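PDB 3AIZ: DNA polymerase sliding clamp B, which serves as a subunit of the ring-shaped sliding clamp that encircles DNA and tethers the polymerase and other DNA-processing proteins to it. Local coordinates for residues G18-T23 / F209-I214; I26-N29 / S34-S37; L66-N71 / A96-T101; N164-S169 / K188-E193; I230-D235 / L240-A245. All blocks are in the same frame, centred on the assembly; numbering follows the deposited sequence.

Contact 1. Residues G18-T23 / F209-I214; sequences GLLKVT and FKVTSI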
# COMPACT_ATOMS: atom_id res chain seq x y z
N GLY A 18 4.44 27.46 -8.14
CA GLY A 18 3.81 28.06 -9.31
C GLY A 18 4.81 28.74 -10.22
O GLY A 18 4.45 29.19 -11.31
N LEU A 19 6.06 28.83 -9.78
CA LEU A 19 7.10 29.44 -10.59
C LEU A 19 7.43 28.58 -11.81
O LEU A 19 8.16 27.60 -11.71
CB LEU A 19 8.36 29.68 -9.75
CG LEU A 19 8.16 30.54 -8.49
CD1 LEU A 19 9.48 30.77 -7.78
CD2 LEU A 19 7.51 31.86 -8.84
N LEU A 20 6.88 28.96 -12.96
CA LEU A 20 7.04 28.20 -14.19
C LEU A 20 8.45 28.28 -14.76
O LEU A 20 9.03 29.36 -14.87
CB LEU A 20 6.03 28.66 -15.25
CG LEU A 20 4.56 28.36 -14.97
CD1 LEU A 20 3.68 29.09 -15.97
CD2 LEU A 20 4.30 26.86 -15.01
N LYS A 21 9.00 27.12 -15.14
CA LYS A 21 10.32 27.05 -15.74
C LYS A 21 11.39 27.68 -14.86
O LYS A 21 12.47 28.05 -15.34
CB LYS A 21 10.33 27.71 -17.12
CG LYS A 21 9.46 27.02 -18.16
CD LYS A 21 9.49 27.77 -19.48
CE LYS A 21 8.62 27.09 -20.53
NZ LYS A 21 9.11 25.73 -20.87
N VAL A 22 11.10 27.81 -13.56
CA VAL A 22 12.05 28.40 -12.63
C VAL A 22 13.27 27.51 -12.45
O VAL A 22 13.14 26.31 -12.21
CB VAL A 22 11.41 28.69 -11.26
CG1 VAL A 22 11.02 27.39 -10.56
CG2 VAL A 22 12.37 29.49 -10.39
N THR A 23 14.46 28.09 -12.58
CA THR A 23 15.69 27.35 -12.39
C THR A 23 15.86 26.99 -10.91
O THR A 23 15.05 27.38 -10.08
CB THR A 23 16.92 28.14 -12.90
OG1 THR A 23 18.11 27.39 -12.67
CG2 THR A 23 17.02 29.48 -12.19
N PHE A 209 -2.38 29.36 -16.60
CA PHE A 209 -3.76 29.10 -16.18
C PHE A 209 -3.86 27.91 -15.24
O PHE A 209 -4.57 27.96 -14.24
CB PHE A 209 -4.65 28.89 -17.41
CG PHE A 209 -5.23 30.16 -17.96
CD1 PHE A 209 -4.57 31.37 -17.80
CD2 PHE A 209 -6.44 30.15 -18.64
CE1 PHE A 209 -5.10 32.54 -18.31
CE2 PHE A 209 -6.98 31.32 -19.14
CZ PHE A 209 -6.30 32.51 -18.98
N LYS A 210 -3.15 26.84 -15.58
CA LYS A 210 -3.17 25.62 -14.77
C LYS A 210 -2.71 25.91 -13.34
O LYS A 210 -3.22 25.34 -12.38
CB LYS A 210 -2.30 24.54 -15.41
CG LYS A 210 -2.35 23.19 -14.72
CD LYS A 210 -1.61 22.14 -15.53
CE LYS A 210 -1.56 20.80 -14.82
NZ LYS A 210 -0.79 20.86 -13.54
N VAL A 211 -1.74 26.82 -13.22
CA VAL A 211 -1.18 27.18 -11.92
C VAL A 211 -2.14 28.02 -11.08
O VAL A 211 -2.16 27.92 -9.86
CB VAL A 211 0.15 27.95 -12.09
CG1 VAL A 211 0.60 28.56 -10.77
CG2 VAL A 211 1.23 27.03 -12.65
N THR A 212 -2.94 28.85 -11.75
CA THR A 212 -3.83 29.78 -11.05
C THR A 212 -4.92 29.07 -10.25
O THR A 212 -5.71 29.73 -9.57
CB THR A 212 -4.50 30.76 -12.03
OG1 THR A 212 -5.48 30.07 -12.82
CG2 THR A 212 -3.46 31.39 -12.95
N SER A 213 -4.97 27.75 -10.33
CA SER A 213 -5.99 26.98 -9.63
C SER A 213 -5.83 27.07 -8.11
O SER A 213 -6.77 26.80 -7.36
CB SER A 213 -5.99 25.52 -10.08
OG SER A 213 -4.76 24.88 -9.75
N ILE A 214 -4.64 27.45 -7.66
CA ILE A 214 -4.36 27.57 -6.23
C ILE A 214 -5.07 28.78 -5.62
O ILE A 214 -5.02 28.99 -4.40
CB ILE A 214 -2.85 27.70 -5.96
CG1 ILE A 214 -2.33 29.07 -6.43
CG2 ILE A 214 -2.08 26.56 -6.61
CD1 ILE A 214 -0.86 29.28 -6.18
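Gly-18 and Val-211 bring the two backbones closest, with their CA atoms 5.7 Å apart. Residues 18-23 form an irregular loop with a type II beta turn from Leu-19 to Val-22. The turn's closing bond, Val-22 N to Leu-19 O, is weak. Across from it, the last turn of helix 202-211 passes into a short 3-10 segment at 212-214. No hydrogen bond links the two segments.

The side-chain contact is apolar and rests on Val-211, whose two methyls have separate tasks. CG1 is anti to the backbone N (chi1 169°) and lies against the bare backbone of Gly-18, 3.6 Å from its CA. CG2 meets the tip of Leu-20, 3.9 Å from its CD2. The two side chains lie alongside, pointing opposite ways. The carbonyl O of Leu-20 is hydrogen-bonded to the hydroxyl of Tyr-39.

Two hydroxyls finish the helix end. Thr-212 OG1 donates to Phe-209 O at 2.7 Å. Ser-213 OG donates to Lys-210 O at 3.1 Å, nearly in line with the carbonyl. Phe-209 packs away from the loop, on Leu-143 and Ala-147 of helix 140-150.

The loop belongs to the N-terminal domain and the helix to the C-terminal one. The contact is therefore part of the interdomain packing of a PCNA-type clamp subunit, in which two similar domains stand side by side.

Contact 2. Residues I26-N29 / S34-S37; sequences IILN and SIFS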
# COMPACT_ATOMS: atom_id res chain seq x y z
N ILE A 26 16.84 31.13 -7.26
CA ILE A 26 16.06 32.36 -7.39
C ILE A 26 16.64 33.43 -6.48
O ILE A 26 17.42 33.14 -5.58
CB ILE A 26 14.59 32.15 -7.03
CG1 ILE A 26 14.43 31.95 -5.52
CG2 ILE A 26 14.01 30.98 -7.79
CD1 ILE A 26 12.99 31.87 -5.06
N ILE A 27 16.25 34.68 -6.73
CA ILE A 27 16.70 35.79 -5.90
C ILE A 27 15.55 36.38 -5.09
O ILE A 27 14.68 37.05 -5.64
CB ILE A 27 17.36 36.90 -6.74
CG1 ILE A 27 18.61 36.37 -7.45
CG2 ILE A 27 17.71 38.09 -5.87
CD1 ILE A 27 19.34 37.42 -8.25
N LEU A 28 15.55 36.11 -3.79
CA LEU A 28 14.58 36.71 -2.89
C LEU A 28 14.98 38.14 -2.58
O LEU A 28 16.04 38.39 -2.01
CB LEU A 28 14.48 35.92 -1.59
CG LEU A 28 13.58 34.68 -1.56
CD1 LEU A 28 13.75 33.94 -0.25
CD2 LEU A 28 12.13 35.06 -1.78
N ASN A 29 14.13 39.09 -2.96
CA ASN A 29 14.40 40.50 -2.71
C ASN A 29 13.64 41.02 -1.50
O ASN A 29 12.41 41.03 -1.48
CB ASN A 29 14.06 41.33 -3.95
CG ASN A 29 14.86 40.92 -5.17
OD1 ASN A 29 16.09 40.98 -5.17
ND2 ASN A 29 14.16 40.49 -6.21
N SER A 34 7.88 45.14 0.35
CA SER A 34 7.54 43.75 0.10
C SER A 34 8.76 42.85 -0.09
O SER A 34 9.83 43.31 -0.49
CB SER A 34 6.65 43.63 -1.14
OG SER A 34 7.40 43.87 -2.32
N ILE A 35 8.58 41.57 0.21
CA ILE A 35 9.53 40.55 -0.20
C ILE A 35 9.05 40.05 -1.55
O ILE A 35 7.86 39.79 -1.72
CB ILE A 35 9.55 39.38 0.79
CG1 ILE A 35 9.90 39.86 2.20
CG2 ILE A 35 10.54 38.31 0.33
CD1 ILE A 35 9.88 38.77 3.24
N PHE A 36 9.96 39.92 -2.50
CA PHE A 36 9.55 39.48 -3.83
C PHE A 36 10.68 38.85 -4.63
O PHE A 36 11.86 39.10 -4.37
CB PHE A 36 8.96 40.65 -4.62
CG PHE A 36 9.98 41.66 -5.07
CD1 PHE A 36 10.24 42.79 -4.32
CD2 PHE A 36 10.67 41.47 -6.26
CE1 PHE A 36 11.17 43.71 -4.74
CE2 PHE A 36 11.61 42.39 -6.68
CZ PHE A 36 11.86 43.51 -5.92
N SER A 37 10.30 38.04 -5.61
CA SER A 37 11.24 37.43 -6.53
C SER A 37 10.64 37.47 -7.93
O SER A 37 9.47 37.14 -8.11
CB SER A 37 11.53 35.99 -6.12
OG SER A 37 12.48 35.40 -7.00
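Asn-29 has more surface buried here than any other residue, and it meets Phe-36 with both backbone and side chain. The two form an antiparallel hydrogen-bonded pair in the hairpin of strands 25-30 and 34-40. Asn-29 N donates to Phe-36 O at 2.7 Å. Phe-36 N donates to Asn-29 O at 2.9 Å.

CG of Phe-36 sits between its backbone N and carbonyl carbon (chi1 73°), which places the ring against Asn-29. Asn-29 CB then lies over the centre of one ring face, 3.7 Å from the ring centroid, in a CH-pi contact. The amide plane is turned 48° from the ring plane. Its ND2 makes a weak bond to Phe-36 O at 3.3 Å, while OD1 accepts from the backbone N of Asp-123.

Ser-37 adds a side-chain bond, OG to Ile-27 O at 3.1 Å. The hydroxyl approaches from above the carbonyl plane. Beyond the paired backbones, Leu-28 CD2 touches Ile-35 CG2 at 4.2 Å.

Phe-36 O takes two donors, the backbone N of Asn-29 and, weakly, its ND2. The Asn-29 amide thus ties the hairpin to the chain near Asp-123, while the ring lies against the CB and amide of Asn-29.

Contact 3. Residues L66-N71 / A96-T101; sequences LGIKIN and AGLKVT
Apolar contacts between side chains carry the meeting of Ile-68 and Ile-70 with Leu-98. Leu-98 is the forked partner. Its CG is anti to the backbone N (chi1 -180°), and the two methyls diverge toward different isoleucines. CD1 meets Ile-68 CD1 at 4.1 Å, the two side chains crossing at about a right angle. CD2 meets Ile-70 CD1, also at 4.1 Å, in an oblique crossing.

A contact between side chain and backbone lies next to these. The extended end of Ile-68 reaches the neighbouring glycine, with CD1 3.9 Å from Gly-97 O.

Backbone pairing across the contact is absent. The strand axes come no nearer than 7.6 Å and cross at -74°, so the strands meet through their side chains and not as sheet neighbours. Strand 109-120 comes between them in the strand order. This packing lies in the N-terminal domain of the clamp subunit, where the curving strands and helix 72-80 enclose an apolar core. Ile-70 also touches Leu-75 of helix 72-80, and both Ile-70 and Leu-98 touch Leu-28.

The polar groups of strand 66-71 are used outside the contact. Its backbone hydrogen-bonds to strand 25-30 on one edge, as at Ile-68 with Leu-28, and to strand 109-120 on the other, as at Lys-69 with Glu-118. Asn-71 is the N-cap of helix 72-80: its OD1 accepts from the backbone N of Asn-73.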
# COMPACT_ATOMS: atom_id res chain seq x y z
N LEU A 66 18.06 44.40 0.31
CA LEU A 66 19.03 43.34 0.06
C LEU A 66 18.37 42.13 -0.60
O LEU A 66 17.20 41.85 -0.37
CB LEU A 66 19.72 42.94 1.37
CG LEU A 66 20.75 41.82 1.34
CD1 LEU A 66 21.82 42.04 2.40
CD2 LEU A 66 20.08 40.46 1.53
N GLY A 67 19.14 41.42 -1.42
CA GLY A 67 18.63 40.24 -2.10
C GLY A 67 19.50 39.02 -1.87
O GLY A 67 20.72 39.09 -1.95
N ILE A 68 18.86 37.88 -1.59
CA ILE A 68 19.59 36.65 -1.33
C ILE A 68 19.28 35.58 -2.38
O ILE A 68 18.14 35.11 -2.47
CB ILE A 68 19.27 36.07 0.06
CG1 ILE A 68 19.23 37.19 1.11
CG2 ILE A 68 20.28 35.00 0.45
CD1 ILE A 68 18.94 36.70 2.51
N LYS A 69 20.28 35.21 -3.15
CA LYS A 69 20.12 34.18 -4.17
C LYS A 69 20.21 32.79 -3.55
O LYS A 69 21.27 32.36 -3.12
CB LYS A 69 21.18 34.33 -5.26
CG LYS A 69 21.03 33.38 -6.43
CD LYS A 69 21.98 33.74 -7.56
CE LYS A 69 21.82 32.81 -8.75
NZ LYS A 69 22.20 31.41 -8.41
N ILE A 70 19.07 32.10 -3.49
CA ILE A 70 19.00 30.80 -2.82
C ILE A 70 18.49 29.69 -3.74
O ILE A 70 17.92 29.95 -4.79
CB ILE A 70 18.07 30.87 -1.59
CG1 ILE A 70 16.62 31.02 -2.04
CG2 ILE A 70 18.48 32.02 -0.68
CD1 ILE A 70 15.63 31.04 -0.89
N ASN A 71 18.71 28.45 -3.31
CA ASN A 71 18.21 27.28 -4.03
C ASN A 71 16.75 27.03 -3.68
O ASN A 71 16.44 26.60 -2.56
CB ASN A 71 19.06 26.05 -3.71
CG ASN A 71 18.69 24.84 -4.55
OD1 ASN A 71 17.54 24.68 -4.96
ND2 ASN A 71 19.67 23.98 -4.81
N ALA A 96 25.86 33.27 6.31
CA ALA A 96 26.07 32.24 5.31
C ALA A 96 24.98 32.25 4.24
O ALA A 96 25.22 31.85 3.10
CB ALA A 96 26.14 30.87 5.97
N GLY A 97 23.79 32.71 4.60
CA GLY A 97 22.69 32.76 3.66
C GLY A 97 21.36 33.15 4.27
O GLY A 97 21.14 34.30 4.65
N LEU A 98 20.45 32.18 4.37
CA LEU A 98 19.10 32.44 4.85
C LEU A 98 18.59 31.29 5.72
O LEU A 98 18.68 30.12 5.33
CB LEU A 98 18.15 32.66 3.67
CG LEU A 98 16.68 32.94 3.98
CD1 LEU A 98 16.55 34.22 4.79
CD2 LEU A 98 15.88 33.04 2.70
N LYS A 99 18.07 31.62 6.89
CA LYS A 99 17.49 30.63 7.79
C LYS A 99 15.97 30.65 7.72
O LYS A 99 15.34 31.66 8.02
CB LYS A 99 17.95 30.88 9.23
CG LYS A 99 17.31 29.96 10.25
CD LYS A 99 17.75 30.31 11.66
CE LYS A 99 17.04 29.45 12.69
NZ LYS A 99 17.43 29.81 14.08
N VAL A 100 15.38 29.53 7.32
CA VAL A 100 13.93 29.43 7.22
C VAL A 100 13.37 28.51 8.29
O VAL A 100 13.84 27.39 8.47
CB VAL A 100 13.49 28.92 5.83
CG1 VAL A 100 11.98 28.82 5.76
CG2 VAL A 100 14.03 29.83 4.74
N THR A 101 12.35 28.99 9.01
CA THR A 101 11.74 28.20 10.07
C THR A 101 10.23 28.08 9.89
O THR A 101 9.54 29.07 9.64
CB THR A 101 12.01 28.82 11.46
OG1 THR A 101 13.43 28.91 11.67
CG2 THR A 101 11.39 27.96 12.55

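Contact 4. Residues N164-S169 / K188-E193; sequences NTVTLS and KSLNVE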
# COMPACT_ATOMS: atom_id res chain seq x y z
N ASN A 164 -19.92 42.96 -22.18
CA ASN A 164 -20.50 41.95 -21.30
C ASN A 164 -19.96 40.53 -21.47
O ASN A 164 -20.40 39.61 -20.78
CB ASN A 164 -22.03 41.92 -21.46
CG ASN A 164 -22.69 43.18 -20.94
OD1 ASN A 164 -22.09 43.95 -20.19
ND2 ASN A 164 -23.94 43.39 -21.34
N THR A 165 -19.00 40.34 -22.38
CA THR A 165 -18.54 38.99 -22.70
C THR A 165 -17.05 38.91 -23.02
O THR A 165 -16.54 39.70 -23.81
CB THR A 165 -19.33 38.40 -23.89
OG1 THR A 165 -20.73 38.34 -23.56
CG2 THR A 165 -18.84 37.00 -24.22
N VAL A 166 -16.37 37.95 -22.40
CA VAL A 166 -14.98 37.66 -22.73
C VAL A 166 -14.92 36.37 -23.54
O VAL A 166 -15.49 35.36 -23.14
CB VAL A 166 -14.10 37.53 -21.47
CG1 VAL A 166 -12.67 37.21 -21.86
CG2 VAL A 166 -14.15 38.81 -20.65
N THR A 167 -14.22 36.41 -24.66
CA THR A 167 -14.19 35.28 -25.59
C THR A 167 -12.78 34.78 -25.86
O THR A 167 -11.87 35.57 -26.11
CB THR A 167 -14.85 35.65 -26.93
OG1 THR A 167 -16.21 36.05 -26.71
CG2 THR A 167 -14.82 34.48 -27.89
N LEU A 168 -12.59 33.46 -25.80
CA LEU A 168 -11.32 32.85 -26.15
C LEU A 168 -11.50 31.91 -27.33
O LEU A 168 -12.45 31.12 -27.36
CB LEU A 168 -10.72 32.10 -24.96
CG LEU A 168 -10.34 32.91 -23.72
CD1 LEU A 168 -11.57 33.26 -22.89
CD2 LEU A 168 -9.33 32.16 -22.87
N SER A 169 -10.60 31.99 -28.31
CA SER A 169 -10.74 31.21 -29.54
C SER A 169 -9.42 30.63 -30.04
O SER A 169 -8.39 31.29 -29.99
CB SER A 169 -11.37 32.06 -30.64
OG SER A 169 -12.68 32.48 -30.29
N LYS A 188 -16.67 36.34 -11.54
CA LYS A 188 -17.19 36.98 -10.34
C LYS A 188 -17.31 38.48 -10.57
O LYS A 188 -18.14 39.15 -9.95
CB LYS A 188 -16.27 36.71 -9.15
CG LYS A 188 -16.07 35.24 -8.84
CD LYS A 188 -15.21 35.05 -7.60
CE LYS A 188 -15.06 33.58 -7.24
NZ LYS A 188 -14.28 33.40 -5.99
N SER A 189 -16.48 39.01 -11.46
CA SER A 189 -16.50 40.42 -11.81
C SER A 189 -15.93 40.65 -13.20
O SER A 189 -15.03 39.93 -13.64
CB SER A 189 -15.72 41.24 -10.79
OG SER A 189 -14.33 40.96 -10.86
N LEU A 190 -16.46 41.64 -13.90
CA LEU A 190 -16.00 41.96 -15.25
C LEU A 190 -15.97 43.47 -15.48
O LEU A 190 -16.98 44.16 -15.31
CB LEU A 190 -16.89 41.29 -16.29
CG LEU A 190 -16.56 41.57 -17.76
CD1 LEU A 190 -15.15 41.13 -18.09
CD2 LEU A 190 -17.56 40.89 -18.67
N ASN A 191 -14.81 43.99 -15.87
CA ASN A 191 -14.64 45.41 -16.12
C ASN A 191 -14.10 45.66 -17.53
O ASN A 191 -12.93 45.41 -17.80
CB ASN A 191 -13.71 46.04 -15.08
CG ASN A 191 -14.24 45.89 -13.66
OD1 ASN A 191 -15.45 45.74 -13.45
ND2 ASN A 191 -13.34 45.94 -12.69
N VAL A 192 -14.96 46.15 -18.41
CA VAL A 192 -14.57 46.38 -19.80
C VAL A 192 -14.60 47.86 -20.15
O VAL A 192 -15.62 48.39 -20.59
CB VAL A 192 -15.49 45.61 -20.77
CG1 VAL A 192 -15.03 45.80 -22.20
CG2 VAL A 192 -15.52 44.13 -20.41
N GLU A 193 -13.46 48.53 -19.97
CA GLU A 193 -13.34 49.94 -20.29
C GLU A 193 -13.59 50.20 -21.77
O GLU A 193 -14.06 51.27 -22.16
CB GLU A 193 -11.96 50.47 -19.90
CG GLU A 193 -11.65 50.35 -18.41
CD GLU A 193 -10.30 50.96 -18.05
OE1 GLU A 193 -9.58 51.41 -18.96
OE2 GLU A 193 -9.97 50.99 -16.84
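Leu-190 reaches over to Asn-164, Thr-165 and Val-166 and makes the close contacts here. Its CB points from strand 186-192 toward residues 164-169. CG follows anti to the backbone N (chi1 178°), and this carries the fork outward to the other strand. There the two methyls part. CD1 touches a side chain, Val-166 CG2, at 3.6 Å, the two residues crossing obliquely. CD2 lies instead against the backbone of Asn-164 and Thr-165. It is 3.7 Å from Asn-164 C and 4.0 Å from Thr-165 N.

The two strands are not sheet neighbours here. Strand 175-183 lies between them in the strand order and takes the backbone bonds of Val-166 through Leu-181. Both Val-166 and Leu-190 also touch Phe-136 of strand 134-138, so the contact belongs to the apolar packing of the C-terminal domain. Just before Leu-190, Lys-188 and Ser-189 both face Thr-137 in a classic beta bulge.

No hydrogen bond crosses between the segments. The contact is one of carbon on carbon and carbon on peptide. It is only partly buried, with Asn-164 at the open side, and it probably holds by apolar packing without directional bonds.

Contact 5. Residues I230-D235 / L240-A245; sequences IEVPTD and LIFWIA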
# COMPACT_ATOMS: atom_id res chain seq x y z
N ILE A 230 -1.90 38.29 -14.99
CA ILE A 230 -2.65 37.40 -14.11
C ILE A 230 -2.20 37.56 -12.66
O ILE A 230 -1.02 37.44 -12.34
CB ILE A 230 -2.50 35.91 -14.52
CG1 ILE A 230 -3.17 35.65 -15.87
CG2 ILE A 230 -3.12 35.01 -13.47
CD1 ILE A 230 -2.35 36.09 -17.06
N GLU A 231 -3.16 37.83 -11.78
CA GLU A 231 -2.88 37.94 -10.35
C GLU A 231 -3.46 36.74 -9.61
O GLU A 231 -4.66 36.47 -9.68
CB GLU A 231 -3.47 39.24 -9.79
CG GLU A 231 -3.01 40.50 -10.50
CD GLU A 231 -3.54 41.76 -9.85
OE1 GLU A 231 -3.87 41.72 -8.64
OE2 GLU A 231 -3.64 42.80 -10.54
N VAL A 232 -2.60 36.03 -8.89
CA VAL A 232 -3.01 34.84 -8.15
C VAL A 232 -2.82 35.06 -6.65
O VAL A 232 -1.79 34.70 -6.09
CB VAL A 232 -2.21 33.60 -8.59
CG1 VAL A 232 -2.75 32.36 -7.91
CG2 VAL A 232 -2.25 33.45 -10.10
N PRO A 233 -3.82 35.67 -6.00
CA PRO A 233 -3.77 35.99 -4.57
C PRO A 233 -4.00 34.75 -3.71
O PRO A 233 -4.66 33.81 -4.13
CB PRO A 233 -4.96 36.95 -4.39
CG PRO A 233 -5.42 37.31 -5.77
CD PRO A 233 -5.07 36.14 -6.62
N THR A 234 -3.44 34.76 -2.50
CA THR A 234 -3.71 33.72 -1.52
C THR A 234 -4.47 34.34 -0.35
O THR A 234 -4.54 35.56 -0.23
CB THR A 234 -2.42 33.06 -1.01
OG1 THR A 234 -1.63 34.02 -0.31
CG2 THR A 234 -1.62 32.49 -2.18
N ASP A 235 -5.04 33.50 0.50
CA ASP A 235 -5.83 33.98 1.63
C ASP A 235 -4.96 34.58 2.73
O ASP A 235 -5.48 35.07 3.73
CB ASP A 235 -6.71 32.86 2.19
CG ASP A 235 -7.83 32.46 1.25
OD1 ASP A 235 -8.09 33.21 0.28
OD2 ASP A 235 -8.46 31.41 1.48
N LEU A 240 0.92 35.69 -6.54
CA LEU A 240 1.60 35.34 -7.78
C LEU A 240 1.14 36.28 -8.88
O LEU A 240 -0.05 36.57 -9.01
CB LEU A 240 1.30 33.89 -8.17
CG LEU A 240 2.37 32.85 -7.83
CD1 LEU A 240 1.90 31.45 -8.20
CD2 LEU A 240 3.67 33.18 -8.54
N ILE A 241 2.09 36.76 -9.68
CA ILE A 241 1.77 37.69 -10.75
C ILE A 241 2.47 37.28 -12.04
O ILE A 241 3.69 37.11 -12.06
CB ILE A 241 2.17 39.13 -10.39
CG1 ILE A 241 1.50 39.56 -9.08
CG2 ILE A 241 1.81 40.09 -11.52
CD1 ILE A 241 1.87 40.95 -8.63
N PHE A 242 1.69 37.12 -13.10
CA PHE A 242 2.25 36.72 -14.39
C PHE A 242 2.05 37.80 -15.44
O PHE A 242 1.07 38.53 -15.42
CB PHE A 242 1.60 35.41 -14.86
CG PHE A 242 1.86 34.24 -13.96
CD1 PHE A 242 0.96 33.91 -12.96
CD2 PHE A 242 3.00 33.48 -14.10
CE1 PHE A 242 1.19 32.83 -12.13
CE2 PHE A 242 3.24 32.40 -13.27
CZ PHE A 242 2.33 32.08 -12.28
N TRP A 243 3.01 37.89 -16.35
CA TRP A 243 2.89 38.78 -17.50
C TRP A 243 3.20 38.01 -18.77
O TRP A 243 4.29 37.46 -18.93
CB TRP A 243 3.84 39.98 -17.36
CG TRP A 243 3.35 41.02 -16.40
CD1 TRP A 243 3.73 41.18 -15.10
CD2 TRP A 243 2.40 42.05 -16.66
NE1 TRP A 243 3.08 42.25 -14.54
CE2 TRP A 243 2.25 42.80 -15.48
CE3 TRP A 243 1.65 42.42 -17.79
CZ2 TRP A 243 1.39 43.89 -15.38
CZ3 TRP A 243 0.80 43.51 -17.69
CH2 TRP A 243 0.68 44.23 -16.50
N ILE A 244 2.23 37.97 -19.68
CA ILE A 244 2.39 37.25 -20.94
C ILE A 244 2.52 38.22 -22.11
O ILE A 244 1.66 39.08 -22.31
CB ILE A 244 1.20 36.30 -21.20
CG1 ILE A 244 1.11 35.22 -20.12
CG2 ILE A 244 1.34 35.65 -22.57
CD1 ILE A 244 0.56 35.70 -18.80
N ALA A 245 3.59 38.08 -22.87
CA ALA A 245 3.77 38.89 -24.07
C ALA A 245 2.82 38.41 -25.15
O ALA A 245 2.78 37.22 -25.48
CB ALA A 245 5.21 38.81 -24.55
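Ile-230, Val-232, Leu-240 and Phe-242 present one face of an antiparallel ladder, and their side chains interlock along it. The axes of strands 230-233 and 240-244 run 4.6 Å apart, with directions 169° from each other.

Val-232 is the bump at one end. Its CB lies beside Leu-240 CB at 3.5 Å. Its CG2 leans into the notch between Leu-240 and Phe-242 and meets the ring at its edge, 4.0 Å from Phe-242 CE1. The ring does not stack on the valine; it presents its rim. Ile-230 fills the next hollow along. Its CB faces Phe-242 CB at 4.1 Å, and its bent tip passes on to Ile-244, CD1 to CD1 at 3.4 Å. Ile-244 is bent as well (chi2 75°), which turns its CD1 back toward Ile-230, one pair along, in a diagonal contact. On the reverse face, Glu-231 and Ile-241 make a non-hydrogen-bonded pair. Thr-212 rests on both Ile-230 and Val-232, so the chain following helix 202-211 covers the interlocked face.

Four backbone bonds lie beneath these side chains. Ile-230 and Phe-242 exchange two: Ile-230 N to Phe-242 O at 3.0 Å, and Phe-242 N to Ile-230 O at 2.8 Å. Val-232 and Leu-240 exchange the other two, with Leu-240 N donating from above the plane of the Val-232 carbonyl.

The peptide groups of both hydrogen-bonded pairs are thus satisfied within the hairpin. The side chains over them are apolar, so the backbone bonds set the register and the buried hydrocarbon seals that face.

Contacts 1 and 5 adjoin, with centres about 9 Å apart. Ile-214 packs on Val-232, and Gly-18 O lies 3.7 Å from Phe-242 CZ. Together they occupy the middle of the chain, where the two domains meet. Contacts 2 and 3 lie in the N-terminal domain, about 10 Å apart between centres. Strands 25-30 and 66-71 join them by backbone bonds, as at Ile-26 with Ile-70. Contact 4 is in the C-terminal domain, about 18 Å from contact 5 and about 41 Å from contact 3, centre to centre. Contacts 3 and 4 lie on opposite sides of the chain's centre. No other subunit touches any of the five.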